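Local atomic coordinates of tubulin-like protein CetZ1 (Haloferax volcanii, PDB entry 4B46), a protein that binds GTP as a tubulin-like cytoskeletal protein and controls archaeal cell shape, being essential for the rod-shaped cells needed for efficient swimming. Residues V20-E25 with E189-F194; E77-D82 with A116-K121. All blocks are in the same frame, centred on the assembly; numbering follows the deposited sequence.

In the fold
From the N terminus, strand 3-8 leads into helix 9-26, where residues 20-25 form the first half of contact 1. The chain then builds most of the parallel nucleotide-binding sheet before residues 189-194, on helix 179-198, come back to them and close a loop of 163 residues. Contact 2 is nested inside this loop: residues 77-82 meet residues 116-121 across 33 intervening residues, which include strand 100-106. Contact 1 thus ties the start of the GTPase domain to the helix that leads into the C-terminal domain, whereas contact 2 joins two helices within the GTPase domain. Their centres lie about 26 Å apart, and the two contacts do not touch.

Contact 1. Residues V20-E25 with E189-F194; sequences VEYDRE and EIVNRF
Tyr22 OH lies 3.0 Å from a water oxygen that sits in the plane of the ring, and the same water gives a weak, long bond to the backbone O of Asn192, so the phenol reaches the neighbouring helix through solvent. Carbon contact is made at the root of the ring, where Val191 CG1 presses in, 3.4 Å from Tyr22 CB and equally close to CG, a tight fit as the two side chains slide past each other in opposite directions. With its CG anti to the backbone N (chi1 171°), Tyr22 carries its ring across to the other helix, where Val191 O stands over one face, off toward the rim. Asn192 OD1 comes to the ring edge, 3.5 Å from Tyr22 CE2, the amide turned 59° from the ring plane. The pair joins helix 9-26, the first helix of the Rossmann-like GTPase domain, to helix 179-198, the long central helix of the tubulin/FtsZ fold that connects the two domains. On that helix Ile190 touches GDP and packs on Val15 of helix 9-26. An alanine in place of Tyr22 would remove the ring and probably open a gap between Val191 and Asn192 OD1, leaving the bridging water without its phenol partner. One turn of helix 179-198 is tied by Arg193 NH1, which donates to Glu189 O at 3.2 Å with an N-H...O angle of 166°.

Contact 2. Residues E77-D82 with A116-K121; sequences EIAEED and APVLAK
This is a close apolar helix-to-helix contact in the Rossmann-like GTPase domain of the tubulin/FtsZ fold, between helix 72-81 and helix 111-126. The second helix begins within the glycine-rich tubulin signature, whose Gly110, Thr111 and Gly112 bind GTP. Both helices pack on the same strand of the central sheet, since Ala79 and Leu119 each touch Phe8 of strand 3-8. Small side chains let the backbones come near: Ala79 CA is 6.4 Å from Val118 CA, and the methyl of Ala79 points toward the other helix. Val118 carries the contact from its side. Its CG1, anti to the backbone N (chi1 167°), rests 3.8 Å from Ala79 CB, while the valine CB itself stands 3.9 Å from that same methyl. The other half of the contact is the aliphatic part of Glu80, which crosses Val118 at about a right angle. Glu80 CG lies over the fork of the valine, 3.6 Å from Val118 CG1 and 3.7 Å from Val118 CG2, so that both branches are used. At the rim, Glu80 OE2 is 6.1 Å from Lys121 NZ, opposite charges that are not in contact. On a face of helix 72-81 turned from Val118, Glu77 and Glu81 make salt bridges to Arg62. Beyond CG the Glu80 chain is extended, and its OE2 lies 4.0 Å from Val118 CG2.

Contact 1. Residues V20-E25 with E189-F194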
# COMPACT_ATOMS: atom_id res chain seq x y z
N VAL A 20 6.48 -8.08 6.78
CA VAL A 20 7.28 -8.40 7.96
C VAL A 20 8.52 -9.21 7.58
O VAL A 20 9.61 -8.95 8.07
CB VAL A 20 6.47 -9.16 9.03
CG1 VAL A 20 7.38 -9.66 10.15
CG2 VAL A 20 5.37 -8.27 9.59
N GLU A 21 8.34 -10.19 6.70
CA GLU A 21 9.45 -11.03 6.26
C GLU A 21 10.48 -10.23 5.44
O GLU A 21 11.69 -10.39 5.61
CB GLU A 21 8.93 -12.22 5.45
CG GLU A 21 10.01 -13.13 4.88
CD GLU A 21 9.44 -14.12 3.89
OE1 GLU A 21 9.07 -13.71 2.77
OE2 GLU A 21 9.36 -15.32 4.23
N TYR A 22 9.98 -9.37 4.56
CA TYR A 22 10.83 -8.51 3.75
C TYR A 22 11.66 -7.58 4.62
O TYR A 22 12.87 -7.42 4.41
CB TYR A 22 9.92 -7.67 2.86
CG TYR A 22 10.60 -6.56 2.09
CD1 TYR A 22 10.81 -5.31 2.67
CD2 TYR A 22 11.01 -6.75 0.78
CE1 TYR A 22 11.43 -4.30 1.96
CE2 TYR A 22 11.63 -5.74 0.06
CZ TYR A 22 11.83 -4.52 0.66
OH TYR A 22 12.45 -3.51 -0.04
N ASP A 23 10.99 -6.95 5.57
CA ASP A 23 11.59 -6.00 6.49
C ASP A 23 12.66 -6.67 7.33
O ASP A 23 13.72 -6.09 7.59
CB ASP A 23 10.50 -5.43 7.40
CG ASP A 23 10.99 -4.28 8.25
OD1 ASP A 23 11.64 -3.37 7.71
OD2 ASP A 23 10.71 -4.28 9.46
N ARG A 24 12.38 -7.90 7.76
CA ARG A 24 13.30 -8.68 8.57
C ARG A 24 14.53 -9.13 7.77
O ARG A 24 15.66 -9.05 8.26
CB ARG A 24 12.55 -9.90 9.14
CG ARG A 24 13.25 -10.62 10.27
CD ARG A 24 12.25 -11.49 11.04
NE ARG A 24 11.23 -10.68 11.71
CZ ARG A 24 10.14 -11.17 12.29
NH1 ARG A 24 9.90 -12.48 12.28
NH2 ARG A 24 9.28 -10.36 12.87
N GLU A 25 14.31 -9.58 6.54
CA GLU A 25 15.40 -10.04 5.67
C GLU A 25 16.41 -8.94 5.37
O GLU A 25 17.59 -9.21 5.17
CB GLU A 25 14.86 -10.58 4.34
CG GLU A 25 14.23 -11.95 4.40
CD GLU A 25 13.56 -12.34 3.09
OE1 GLU A 25 13.46 -11.48 2.19
OE2 GLU A 25 13.12 -13.51 2.97
N GLU A 189 5.61 -8.48 -5.52
CA GLU A 189 5.65 -7.23 -6.27
C GLU A 189 5.17 -6.06 -5.41
O GLU A 189 5.74 -4.96 -5.47
CB GLU A 189 4.80 -7.36 -7.54
CG GLU A 189 5.39 -8.38 -8.54
CD GLU A 189 4.48 -8.67 -9.71
OE1 GLU A 189 3.27 -8.87 -9.51
OE2 GLU A 189 4.99 -8.71 -10.84
N ILE A 190 4.13 -6.29 -4.63
CA ILE A 190 3.60 -5.26 -3.75
C ILE A 190 4.66 -4.86 -2.72
O ILE A 190 4.97 -3.68 -2.56
CB ILE A 190 2.33 -5.75 -3.03
CG1 ILE A 190 1.16 -5.87 -4.03
CG2 ILE A 190 1.99 -4.85 -1.86
CD1 ILE A 190 -0.11 -6.51 -3.45
N VAL A 191 5.23 -5.85 -2.05
CA VAL A 191 6.17 -5.57 -0.98
C VAL A 191 7.50 -4.97 -1.47
O VAL A 191 8.07 -4.11 -0.81
CB VAL A 191 6.39 -6.84 -0.11
CG1 VAL A 191 7.41 -6.59 0.92
CG2 VAL A 191 5.08 -7.24 0.57
N ASN A 192 7.98 -5.39 -2.64
CA ASN A 192 9.22 -4.83 -3.19
C ASN A 192 9.08 -3.35 -3.50
O ASN A 192 10.03 -2.59 -3.36
CB ASN A 192 9.64 -5.57 -4.46
CG ASN A 192 10.27 -6.92 -4.17
OD1 ASN A 192 10.89 -7.11 -3.13
ND2 ASN A 192 10.12 -7.86 -5.10
N ARG A 193 7.89 -2.96 -3.93
CA ARG A 193 7.64 -1.58 -4.31
C ARG A 193 7.43 -0.69 -3.11
O ARG A 193 8.13 0.32 -2.96
CB ARG A 193 6.45 -1.52 -5.27
CG ARG A 193 6.83 -2.01 -6.66
CD ARG A 193 5.65 -2.41 -7.53
NE ARG A 193 6.15 -2.63 -8.89
CZ ARG A 193 6.81 -3.71 -9.26
NH1 ARG A 193 7.01 -4.70 -8.39
NH2 ARG A 193 7.26 -3.82 -10.50
N PHE A 194 6.48 -1.05 -2.25
CA PHE A 194 6.23 -0.24 -1.06
C PHE A 194 7.34 -0.39 -0.03
O PHE A 194 7.57 0.51 0.79
CB PHE A 194 4.85 -0.55 -0.49
CG PHE A 194 3.72 -0.13 -1.39
CD1 PHE A 194 3.37 1.21 -1.49
CD2 PHE A 194 3.04 -1.06 -2.16
CE1 PHE A 194 2.35 1.61 -2.34
CE2 PHE A 194 2.03 -0.66 -3.02
CZ PHE A 194 1.67 0.67 -3.10
O HOH W 1 12.93 -4.26 -2.89

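Contact 2. Residues E77-D82 with A116-K121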
# COMPACT_ATOMS: atom_id res chain seq x y z
N GLU A 77 -20.14 -4.03 9.74
CA GLU A 77 -20.85 -4.15 11.01
C GLU A 77 -20.02 -4.85 12.08
O GLU A 77 -20.00 -4.41 13.24
CB GLU A 77 -22.20 -4.87 10.80
CG GLU A 77 -23.26 -3.99 10.16
CD GLU A 77 -24.49 -4.77 9.72
OE1 GLU A 77 -24.52 -6.00 9.92
OE2 GLU A 77 -25.42 -4.16 9.16
N ILE A 78 -19.33 -5.92 11.72
CA ILE A 78 -18.53 -6.63 12.73
C ILE A 78 -17.32 -5.82 13.16
O ILE A 78 -16.94 -5.84 14.33
CB ILE A 78 -18.10 -8.06 12.31
CG1 ILE A 78 -17.28 -8.03 11.02
CG2 ILE A 78 -19.32 -8.99 12.19
CD1 ILE A 78 -16.56 -9.34 10.73
N ALA A 79 -16.73 -5.08 12.22
CA ALA A 79 -15.62 -4.20 12.56
C ALA A 79 -16.07 -3.13 13.55
O ALA A 79 -15.34 -2.77 14.48
CB ALA A 79 -15.01 -3.56 11.29
N GLU A 80 -17.27 -2.60 13.35
CA GLU A 80 -17.79 -1.59 14.26
C GLU A 80 -18.13 -2.16 15.64
O GLU A 80 -17.84 -1.54 16.65
CB GLU A 80 -19.00 -0.87 13.66
CG GLU A 80 -18.62 -0.07 12.42
CD GLU A 80 -19.67 0.92 11.99
OE1 GLU A 80 -20.87 0.62 12.13
OE2 GLU A 80 -19.29 2.01 11.51
N GLU A 81 -18.73 -3.35 15.67
CA GLU A 81 -19.14 -3.98 16.92
C GLU A 81 -17.92 -4.40 17.72
O GLU A 81 -17.89 -4.27 18.95
CB GLU A 81 -20.01 -5.22 16.63
CG GLU A 81 -21.37 -4.89 16.03
CD GLU A 81 -22.03 -6.09 15.34
OE1 GLU A 81 -21.41 -7.18 15.23
OE2 GLU A 81 -23.18 -5.92 14.88
N ASP A 82 -16.91 -4.90 17.02
CA ASP A 82 -15.76 -5.50 17.70
C ASP A 82 -14.48 -4.66 17.65
O ASP A 82 -13.39 -5.19 17.82
CB ASP A 82 -15.50 -6.91 17.14
CG ASP A 82 -16.64 -7.89 17.47
OD1 ASP A 82 -17.36 -7.69 18.47
OD2 ASP A 82 -16.79 -8.87 16.72
N ALA A 116 -11.73 -2.32 6.90
CA ALA A 116 -10.60 -1.40 6.78
C ALA A 116 -10.99 0.08 6.93
O ALA A 116 -10.33 0.79 7.68
CB ALA A 116 -9.79 -1.64 5.50
N PRO A 117 -12.06 0.54 6.26
CA PRO A 117 -12.43 1.95 6.45
C PRO A 117 -12.90 2.25 7.87
O PRO A 117 -12.71 3.37 8.35
CB PRO A 117 -13.59 2.15 5.48
CG PRO A 117 -13.44 1.06 4.48
CD PRO A 117 -12.93 -0.10 5.25
N VAL A 118 -13.53 1.27 8.51
CA VAL A 118 -13.99 1.43 9.89
C VAL A 118 -12.78 1.60 10.79
O VAL A 118 -12.75 2.47 11.66
CB VAL A 118 -14.86 0.23 10.34
CG1 VAL A 118 -15.08 0.24 11.87
CG2 VAL A 118 -16.18 0.25 9.61
N LEU A 119 -11.76 0.77 10.58
CA LEU A 119 -10.55 0.89 11.38
C LEU A 119 -9.84 2.22 11.14
O LEU A 119 -9.39 2.87 12.10
CB LEU A 119 -9.58 -0.27 11.11
CG LEU A 119 -8.24 -0.16 11.86
CD1 LEU A 119 -8.42 -0.08 13.38
CD2 LEU A 119 -7.30 -1.30 11.47
N ALA A 120 -9.74 2.63 9.87
CA ALA A 120 -9.03 3.87 9.54
C ALA A 120 -9.65 5.06 10.27
O ALA A 120 -8.95 5.89 10.84
CB ALA A 120 -8.99 4.12 8.03
N LYS A 121 -10.98 5.12 10.26
CA LYS A 121 -11.72 6.16 10.95
C LYS A 121 -11.46 6.12 12.46
O LYS A 121 -11.24 7.15 13.09
CB LYS A 121 -13.22 6.02 10.66
CG LYS A 121 -14.04 7.20 11.14
CD LYS A 121 -15.53 7.01 10.87
CE LYS A 121 -16.32 8.19 11.40
NZ LYS A 121 -17.79 7.96 11.35